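Local coordinates for ABC transporter substrate-binding protein (Staphylococcus aureus subsp. aureus NCTC 8325, PDB 3UN6) that probably serves as the substrate-binding component of an ABC-type import system and binds zinc, its exact function being unknown, at residues Ser147-Gln159 against His210-Val222. Residues are numbered along the deposited sequence; the frame is centred on the assembly and turned at random.
With ZN (zinc ion), chain B.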
ATOM      1  N   SER A 147      -4.120   8.689   2.394  1.00 23.58           N
ATOM      2  CA  SER A 147      -3.255   7.564   2.655  1.00 23.35           C
ATOM      3  C   SER A 147      -3.251   7.204   4.116  1.00 22.05           C
ATOM      4  O   SER A 147      -3.529   8.036   4.953  1.00 23.90           O
ATOM      5  CB  SER A 147      -1.826   7.876   2.209  1.00 24.01           C
ATOM      6  OG  SER A 147      -1.207   8.921   2.977  1.00 21.69           O
ATOM      7  N   THR A 148      -2.964   5.941   4.395  1.00 21.05           N
ATOM      8  CA  THR A 148      -2.796   5.443   5.758  1.00 20.97           C
ATOM      9  C   THR A 148      -1.578   6.129   6.412  1.00 21.02           C
ATOM     10  O   THR A 148      -1.495   6.255   7.616  1.00 22.28           O
ATOM     11  CB  THR A 148      -2.630   3.918   5.720  1.00 21.20           C
ATOM     12  OG1 THR A 148      -3.866   3.346   5.297  1.00 22.87           O
ATOM     13  CG2 THR A 148      -2.228   3.300   7.109  1.00 21.93           C
ATOM     14  N   HIS A 149      -0.647   6.576   5.585  1.00 20.59           N
ATOM     15  CA  HIS A 149       0.556   7.277   6.040  1.00 22.43           C
ATOM     16  C   HIS A 149       0.195   8.573   6.726  1.00 21.49           C
ATOM     17  O   HIS A 149       0.714   8.857   7.803  1.00 21.96           O
ATOM     18  CB  HIS A 149       1.483   7.485   4.844  1.00 22.24           C
ATOM     19  CG  HIS A 149       1.708   6.227   4.087  1.00 24.21           C
ATOM     20  ND1 HIS A 149       0.937   5.873   2.994  1.00 23.57           N
ATOM     21  CD2 HIS A 149       2.528   5.177   4.333  1.00 22.19           C
ATOM     22  CE1 HIS A 149       1.315   4.682   2.571  1.00 26.24           C
ATOM     23  NE2 HIS A 149       2.282   4.238   3.361  1.00 21.78           N
ATOM     24  N   TYR A 150      -0.708   9.356   6.126  1.00 21.86           N
ATOM     25  CA  TYR A 150      -1.222  10.570   6.769  1.00 21.63           C
ATOM     26  C   TYR A 150      -1.858  10.215   8.129  1.00 22.68           C
ATOM     27  O   TYR A 150      -1.629  10.893   9.125  1.00 23.08           O
ATOM     28  CB  TYR A 150      -2.283  11.252   5.893  1.00 21.83           C
ATOM     29  CG  TYR A 150      -3.043  12.373   6.577  1.00 21.34           C
ATOM     30  CD1 TYR A 150      -4.327  12.183   7.082  1.00 26.76           C
ATOM     31  CD2 TYR A 150      -2.450  13.625   6.756  1.00 27.16           C
ATOM     32  CE1 TYR A 150      -5.009  13.230   7.712  1.00 28.31           C
ATOM     33  CE2 TYR A 150      -3.113  14.643   7.366  1.00 28.20           C
ATOM     34  CZ  TYR A 150      -4.385  14.452   7.850  1.00 26.31           C
ATOM     35  OH  TYR A 150      -5.000  15.510   8.456  1.00 29.41           O
ATOM     36  N   LEU A 151      -2.657   9.161   8.153  1.00 22.17           N
ATOM     37  CA  LEU A 151      -3.327   8.743   9.381  1.00 24.12           C
ATOM     38  C   LEU A 151      -2.339   8.288  10.449  1.00 24.11           C
ATOM     39  O   LEU A 151      -2.496   8.606  11.617  1.00 25.74           O
ATOM     40  CB  LEU A 151      -4.340   7.617   9.096  1.00 24.48           C
ATOM     41  CG  LEU A 151      -5.412   7.987   8.058  1.00 26.65           C
ATOM     42  CD1 LEU A 151      -6.301   6.765   7.753  1.00 30.43           C
ATOM     43  CD2 LEU A 151      -6.256   9.183   8.509  1.00 24.50           C
ATOM     44  N   LEU A 152      -1.322   7.536  10.044  1.00 23.66           N
ATOM     45  CA  LEU A 152      -0.305   7.058  10.980  1.00 23.23           C
ATOM     46  C   LEU A 152       0.417   8.231  11.623  1.00 22.86           C
ATOM     47  O   LEU A 152       0.631   8.265  12.848  1.00 22.89           O
ATOM     48  CB  LEU A 152       0.702   6.148  10.264  1.00 22.22           C
ATOM     49  CG  LEU A 152       0.276   4.716   9.939  1.00 24.70           C
ATOM     50  CD1 LEU A 152       1.216   4.085   8.905  1.00 23.22           C
ATOM     51  CD2 LEU A 152       0.220   3.883  11.223  1.00 22.06           C
ATOM     52  N   LEU A 153       0.767   9.211  10.796  1.00 21.65           N
ATOM     53  CA  LEU A 153       1.482  10.372  11.283  1.00 21.85           C
ATOM     54  C   LEU A 153       0.650  11.213  12.224  1.00 23.27           C
ATOM     55  O   LEU A 153       1.161  11.683  13.240  1.00 23.85           O
ATOM     56  CB  LEU A 153       2.042  11.188  10.126  1.00 22.00           C
ATOM     57  CG  LEU A 153       3.333  10.671   9.491  1.00 20.11           C
ATOM     58  CD1 LEU A 153       3.547  11.410   8.101  1.00 19.75           C
ATOM     59  CD2 LEU A 153       4.492  10.908  10.419  1.00 25.33           C
ATOM     60  N   GLU A 154      -0.629  11.388  11.907  1.00 23.36           N
ATOM     61  CA  GLU A 154      -1.521  12.132  12.779  1.00 24.43           C
ATOM     62  C   GLU A 154      -1.745  11.410  14.101  1.00 24.83           C
ATOM     63  O   GLU A 154      -1.924  12.043  15.145  1.00 24.60           O
ATOM     64  CB  GLU A 154      -2.861  12.400  12.081  1.00 24.96           C
ATOM     65  CG  GLU A 154      -2.784  13.535  11.114  1.00 26.71           C
ATOM     66  CD  GLU A 154      -2.581  14.845  11.812  1.00 30.23           C
ATOM     67  OE1 GLU A 154      -3.547  15.337  12.429  1.00 34.08           O
ATOM     68  OE2 GLU A 154      -1.476  15.410  11.733  1.00 31.11           O
ATOM     69  N   GLU A 155      -1.778  10.089  14.059  1.00 24.62           N
ATOM     70  CA  GLU A 155      -1.948   9.332  15.287  1.00 26.44           C
ATOM     71  C   GLU A 155      -0.676   9.438  16.124  1.00 26.25           C
ATOM     72  O   GLU A 155      -0.746   9.539  17.356  1.00 25.85           O
ATOM     73  CB  GLU A 155      -2.296   7.882  14.998  1.00 26.80           C
ATOM     74  CG  GLU A 155      -2.509   7.027  16.258  1.00 31.67           C
ATOM     75  CD  GLU A 155      -3.549   7.609  17.201  1.00 36.93           C
ATOM     76  OE1 GLU A 155      -4.555   8.159  16.702  1.00 39.43           O
ATOM     77  OE2 GLU A 155      -3.348   7.522  18.442  1.00 45.05           O
ATOM     78  N   LEU A 156       0.480   9.455  15.457  1.00 25.14           N
ATOM     79  CA  LEU A 156       1.748   9.577  16.154  1.00 26.61           C
ATOM     80  C   LEU A 156       1.827  10.972  16.750  1.00 27.23           C
ATOM     81  O   LEU A 156       2.286  11.141  17.863  1.00 27.29           O
ATOM     82  CB  LEU A 156       2.955   9.282  15.226  1.00 26.71           C
ATOM     83  CG  LEU A 156       4.338   9.595  15.825  1.00 28.87           C
ATOM     84  CD1 LEU A 156       4.586   8.782  17.076  1.00 32.09           C
ATOM     85  CD2 LEU A 156       5.461   9.368  14.837  1.00 30.98           C
ATOM     86  N   ARG A 157       1.326  11.972  16.031  1.00 27.05           N
ATOM     87  CA  ARG A 157       1.315  13.339  16.562  1.00 27.64           C
ATOM     88  C   ARG A 157       0.523  13.418  17.875  1.00 27.23           C
ATOM     89  O   ARG A 157       0.945  14.079  18.833  1.00 25.42           O
ATOM     90  CB  ARG A 157       0.709  14.325  15.546  1.00 27.89           C
ATOM     91  CG  ARG A 157       0.692  15.774  16.070  1.00 28.39           C
ATOM     92  CD  ARG A 157      -0.006  16.767  15.127  1.00 27.98           C
ATOM     93  NE  ARG A 157      -1.325  16.293  14.747  1.00 27.18           N
ATOM     94  CZ  ARG A 157      -2.391  16.315  15.539  1.00 25.92           C
ATOM     95  NH1 ARG A 157      -2.320  16.787  16.781  1.00 26.09           N
ATOM     96  NH2 ARG A 157      -3.533  15.824  15.091  1.00 29.63           N
ATOM     97  N   LYS A 158      -0.638  12.765  17.914  1.00 27.97           N
ATOM     98  CA  LYS A 158      -1.470  12.752  19.131  1.00 28.48           C
ATOM     99  C   LYS A 158      -0.805  11.952  20.247  1.00 29.56           C
ATOM    100  O   LYS A 158      -0.852  12.354  21.400  1.00 28.87           O
ATOM    101  CB  LYS A 158      -2.835  12.132  18.871  1.00 29.34           C
ATOM    102  CG  LYS A 158      -3.715  12.846  17.872  1.00 32.51           C
ATOM    103  CD  LYS A 158      -4.946  11.975  17.631  1.00 39.38           C
ATOM    104  CE  LYS A 158      -5.579  12.216  16.289  1.00 41.76           C
ATOM    105  NZ  LYS A 158      -6.659  11.210  16.108  1.00 45.24           N
ATOM    106  N   GLN A 159      -0.201  10.807  19.918  1.00 29.84           N
ATOM    107  CA  GLN A 159       0.477   9.999  20.954  1.00 32.48           C
ATOM    108  C   GLN A 159       1.635  10.774  21.586  1.00 32.65           C
ATOM    109  O   GLN A 159       1.907  10.630  22.781  1.00 34.71           O
ATOM    110  CB  GLN A 159       0.963   8.656  20.391  1.00 32.29           C
ATOM    111  CG  GLN A 159      -0.177   7.739  19.973  1.00 36.24           C
ATOM    112  CD  GLN A 159       0.285   6.492  19.209  1.00 42.06           C
ATOM    113  OE1 GLN A 159       1.478   6.313  18.925  1.00 44.78           O
ATOM    114  NE2 GLN A 159      -0.673   5.625  18.871  1.00 37.14           N
ATOM    115  N   HIS A 210       7.623   1.841  13.348  1.00 30.28           N
ATOM    116  CA  HIS A 210       6.945   1.013  12.377  1.00 30.58           C
ATOM    117  C   HIS A 210       5.441   1.286  12.534  1.00 30.14           C
ATOM    118  O   HIS A 210       4.982   1.647  13.608  1.00 30.40           O
ATOM    119  CB  HIS A 210       7.307  -0.471  12.534  1.00 32.18           C
ATOM    120  CG  HIS A 210       8.620  -0.820  11.911  1.00 34.52           C
ATOM    121  ND1 HIS A 210       9.782  -0.955  12.636  1.00 39.66           N
ATOM    122  CD2 HIS A 210       8.965  -0.992  10.613  1.00 39.66           C
ATOM    123  CE1 HIS A 210      10.781  -1.225  11.818  1.00 41.07           C
ATOM    124  NE2 HIS A 210      10.312  -1.252  10.583  1.00 43.78           N
ATOM    125  N   GLY A 211       4.682   1.150  11.457  1.00 31.09           N
ATOM    126  CA  GLY A 211       3.235   1.382  11.522  1.00 32.20           C
ATOM    127  C   GLY A 211       2.600   0.587  12.646  1.00 32.97           C
ATOM    128  O   GLY A 211       1.730   1.089  13.354  1.00 33.11           O
ATOM    129  N   ASP A 212       3.095  -0.639  12.811  1.00 32.66           N
ATOM    130  CA  ASP A 212       2.660  -1.592  13.825  1.00 34.01           C
ATOM    131  C   ASP A 212       2.620  -0.996  15.228  1.00 33.87           C
ATOM    132  O   ASP A 212       1.767  -1.357  16.038  1.00 33.00           O
ATOM    133  CB  ASP A 212       3.651  -2.770  13.930  1.00 35.77           C
ATOM    134  CG  ASP A 212       4.156  -3.282  12.582  1.00 39.58           C
ATOM    135  OD1 ASP A 212       4.432  -4.499  12.504  1.00 42.62           O
ATOM    136  OD2 ASP A 212       4.296  -2.497  11.612  1.00 45.22           O
ATOM    137  N   ASP A 213       3.573  -0.109  15.505  1.00 33.20           N
ATOM    138  CA  ASP A 213       3.729   0.523  16.807  1.00 33.69           C
ATOM    139  C   ASP A 213       2.775   1.672  17.020  1.00 32.67           C
ATOM    140  O   ASP A 213       2.688   2.195  18.133  1.00 32.95           O
ATOM    141  CB  ASP A 213       5.134   1.154  16.933  1.00 34.58           C
ATOM    142  CG  ASP A 213       6.266   0.183  16.662  1.00 37.92           C
ATOM    143  OD1 ASP A 213       6.140  -0.975  17.071  1.00 38.89           O
ATOM    144  OD2 ASP A 213       7.305   0.601  16.056  1.00 40.60           O
ATOM    145  N   VAL A 214       2.115   2.106  15.951  1.00 29.77           N
ATOM    146  CA  VAL A 214       1.272   3.285  15.993  1.00 29.04           C
ATOM    147  C   VAL A 214      -0.188   2.910  15.843  1.00 28.12           C
ATOM    148  O   VAL A 214      -0.996   3.255  16.685  1.00 27.25           O
ATOM    149  CB  VAL A 214       1.692   4.230  14.885  1.00 28.01           C
ATOM    150  CG1 VAL A 214       0.888   5.469  14.926  1.00 30.82           C
ATOM    151  CG2 VAL A 214       3.178   4.547  15.029  1.00 31.34           C
ATOM    152  N   ILE A 215      -0.539   2.263  14.738  1.00 27.49           N
ATOM    153  CA  ILE A 215      -1.905   1.757  14.566  1.00 29.31           C
ATOM    154  C   ILE A 215      -1.743   0.305  14.135  1.00 28.53           C
ATOM    155  O   ILE A 215      -1.516   0.023  12.967  1.00 27.18           O
ATOM    156  CB  ILE A 215      -2.760   2.524  13.500  1.00 28.56           C
ATOM    157  CG1 ILE A 215      -2.755   4.021  13.738  1.00 30.26           C
ATOM    158  CG2 ILE A 215      -4.201   2.046  13.562  1.00 28.56           C
ATOM    159  CD1 ILE A 215      -3.441   4.846  12.587  1.00 29.95           C
ATOM    160  N   PRO A 216      -1.850  -0.624  15.081  1.00 30.73           N
ATOM    161  CA  PRO A 216      -1.687  -2.028  14.753  1.00 31.66           C
ATOM    162  C   PRO A 216      -2.565  -2.520  13.601  1.00 31.55           C
ATOM    163  O   PRO A 216      -3.781  -2.318  13.602  1.00 30.71           O
ATOM    164  CB  PRO A 216      -2.071  -2.727  16.048  1.00 32.52           C
ATOM    165  CG  PRO A 216      -1.722  -1.729  17.105  1.00 33.54           C
ATOM    166  CD  PRO A 216      -2.091  -0.423  16.517  1.00 32.66           C
ATOM    167  N   ASP A 217      -1.914  -3.146  12.628  1.00 31.44           N
ATOM    168  CA  ASP A 217      -2.553  -3.714  11.441  1.00 31.82           C
ATOM    169  C   ASP A 217      -3.501  -2.757  10.706  1.00 29.96           C
ATOM    170  O   ASP A 217      -4.611  -3.133  10.306  1.00 32.00           O
ATOM    171  CB  ASP A 217      -3.264  -5.039  11.783  1.00 32.59           C
ATOM    172  CG  ASP A 217      -3.686  -5.841  10.504  1.00 36.67           C
ATOM    173  OD1 ASP A 217      -3.072  -5.661   9.414  1.00 33.74           O
ATOM    174  OD2 ASP A 217      -4.635  -6.655  10.602  1.00 44.34           O
ATOM    175  N   ALA A 218      -3.072  -1.512  10.556  1.00 27.31           N
ATOM    176  CA  ALA A 218      -3.830  -0.555   9.787  1.00 25.89           C
ATOM    177  C   ALA A 218      -3.793  -0.991   8.329  1.00 25.37           C
ATOM    178  O   ALA A 218      -2.733  -1.275   7.785  1.00 26.10           O
ATOM    179  CB  ALA A 218      -3.219   0.844   9.926  1.00 25.37           C
ATOM    180  N   TYR A 219      -4.940  -1.061   7.679  1.00 25.00           N
ATOM    181  CA  TYR A 219      -4.928  -1.411   6.283  1.00 22.68           C
ATOM    182  C   TYR A 219      -4.275  -0.266   5.497  1.00 22.78           C
ATOM    183  O   TYR A 219      -4.416   0.919   5.858  1.00 22.89           O
ATOM    184  CB  TYR A 219      -6.336  -1.686   5.759  1.00 23.38           C
ATOM    185  CG  TYR A 219      -7.025  -2.917   6.295  1.00 21.46           C
ATOM    186  CD1 TYR A 219      -6.318  -3.940   6.939  1.00 21.15           C
ATOM    187  CD2 TYR A 219      -8.376  -3.119   6.040  1.00 24.46           C
ATOM    188  CE1 TYR A 219      -6.970  -5.090   7.384  1.00 24.36           C
ATOM    189  CE2 TYR A 219      -9.027  -4.266   6.456  1.00 26.29           C
ATOM    190  CZ  TYR A 219      -8.324  -5.247   7.132  1.00 25.05           C
ATOM    191  OH  TYR A 219      -8.978  -6.377   7.545  1.00 29.75           O
ATOM    192  N   CYS A 220      -3.527  -0.625   4.451  1.00 21.09           N
ATOM    193  CA  CYS A 220      -2.893   0.361   3.586  1.00 19.97           C
ATOM    194  C   CYS A 220      -3.286   0.152   2.117  1.00 18.52           C
ATOM    195  O   CYS A 220      -4.101   0.873   1.592  1.00 21.31           O
ATOM    196  CB  CYS A 220      -1.378   0.353   3.763  1.00 18.61           C
ATOM    197  SG  CYS A 220      -0.557   1.709   2.858  1.00 17.78           S
ATOM    198  N   CYS A 221      -2.699  -0.822   1.451  1.00 19.40           N
ATOM    199  CA  CYS A 221      -3.026  -1.062   0.062  1.00 19.14           C
ATOM    200  C   CYS A 221      -3.973  -2.235  -0.135  1.00 18.87           C
ATOM    201  O   CYS A 221      -3.904  -3.239   0.572  1.00 19.79           O
ATOM    202  CB  CYS A 221      -1.766  -1.279  -0.766  1.00 16.86           C
ATOM    203  SG  CYS A 221      -0.769   0.237  -1.037  1.00 19.76           S
ATOM    204  N   VAL A 222      -4.814  -2.115  -1.154  1.00 20.50           N
ATOM    205  CA  VAL A 222      -5.786  -3.159  -1.519  1.00 19.73           C
ATOM    206  C   VAL A 222      -5.711  -3.437  -3.023  1.00 20.83           C
ATOM    207  O   VAL A 222      -5.285  -2.582  -3.811  1.00 19.30           O
ATOM    208  CB  VAL A 222      -7.268  -2.710  -1.218  1.00 20.45           C
ATOM    209  CG1 VAL A 222      -7.579  -2.803   0.268  1.00 18.45           C
ATOM    210  CG2 VAL A 222      -7.532  -1.320  -1.782  1.00 20.35           C
TER
HETATM  211 ZN    ZN B 325       0.379   0.797   0.855  1.00 23.00          ZN
HETATM  212  O   HOH W   1      -2.875   4.037   2.327  1.00 26.60           O
HETATM  213  O   HOH W   2       1.820   2.569   0.155  1.00 17.68           O
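L152, E155 and Q159 of helix 148-159 pack on the turn at V214 and I215, and T148 and H149 meet the chain beside the zinc. The fold is that of a periplasmic-binding-protein-like ABC receptor. Segment 210-222 leaves strand 206-210 of one sheet and enters strand 221-225 of the other, so it links the two sheets.

The apolar contact is centred on L152. Its CD2 lies 3.9 Å from I215 CG1 and also meets V214 CB and G211 O. V214 CG1 points away from its own backbone N (chi1 -178°) and reaches L152 O at 3.5 Å. E155 adds its aliphatic part, with CG 3.9 Å from I215 CG1. Helix 288-300 packs against I215 from outside the two segments.

Polar contacts lie at both ends of the helix. Q159 NE2 donates to V214 O at 3.2 Å, and the acceptor lies near the plane of the Q159 amide. At the N-terminal end, T148 OG1 is 2.6 Å from Y219 O, but its one proton may go to E95 OE2 instead. Water 1 accepts from T148 N.

This zinc is bound by C220, C221, H46 and water 2. H149 touches the ligand C220 from the second shell. N118 holds H149 NE2, and the H149 ring meets the ligand sulfur obliquely, with H149 CE1 3.5 Å from C220 SG.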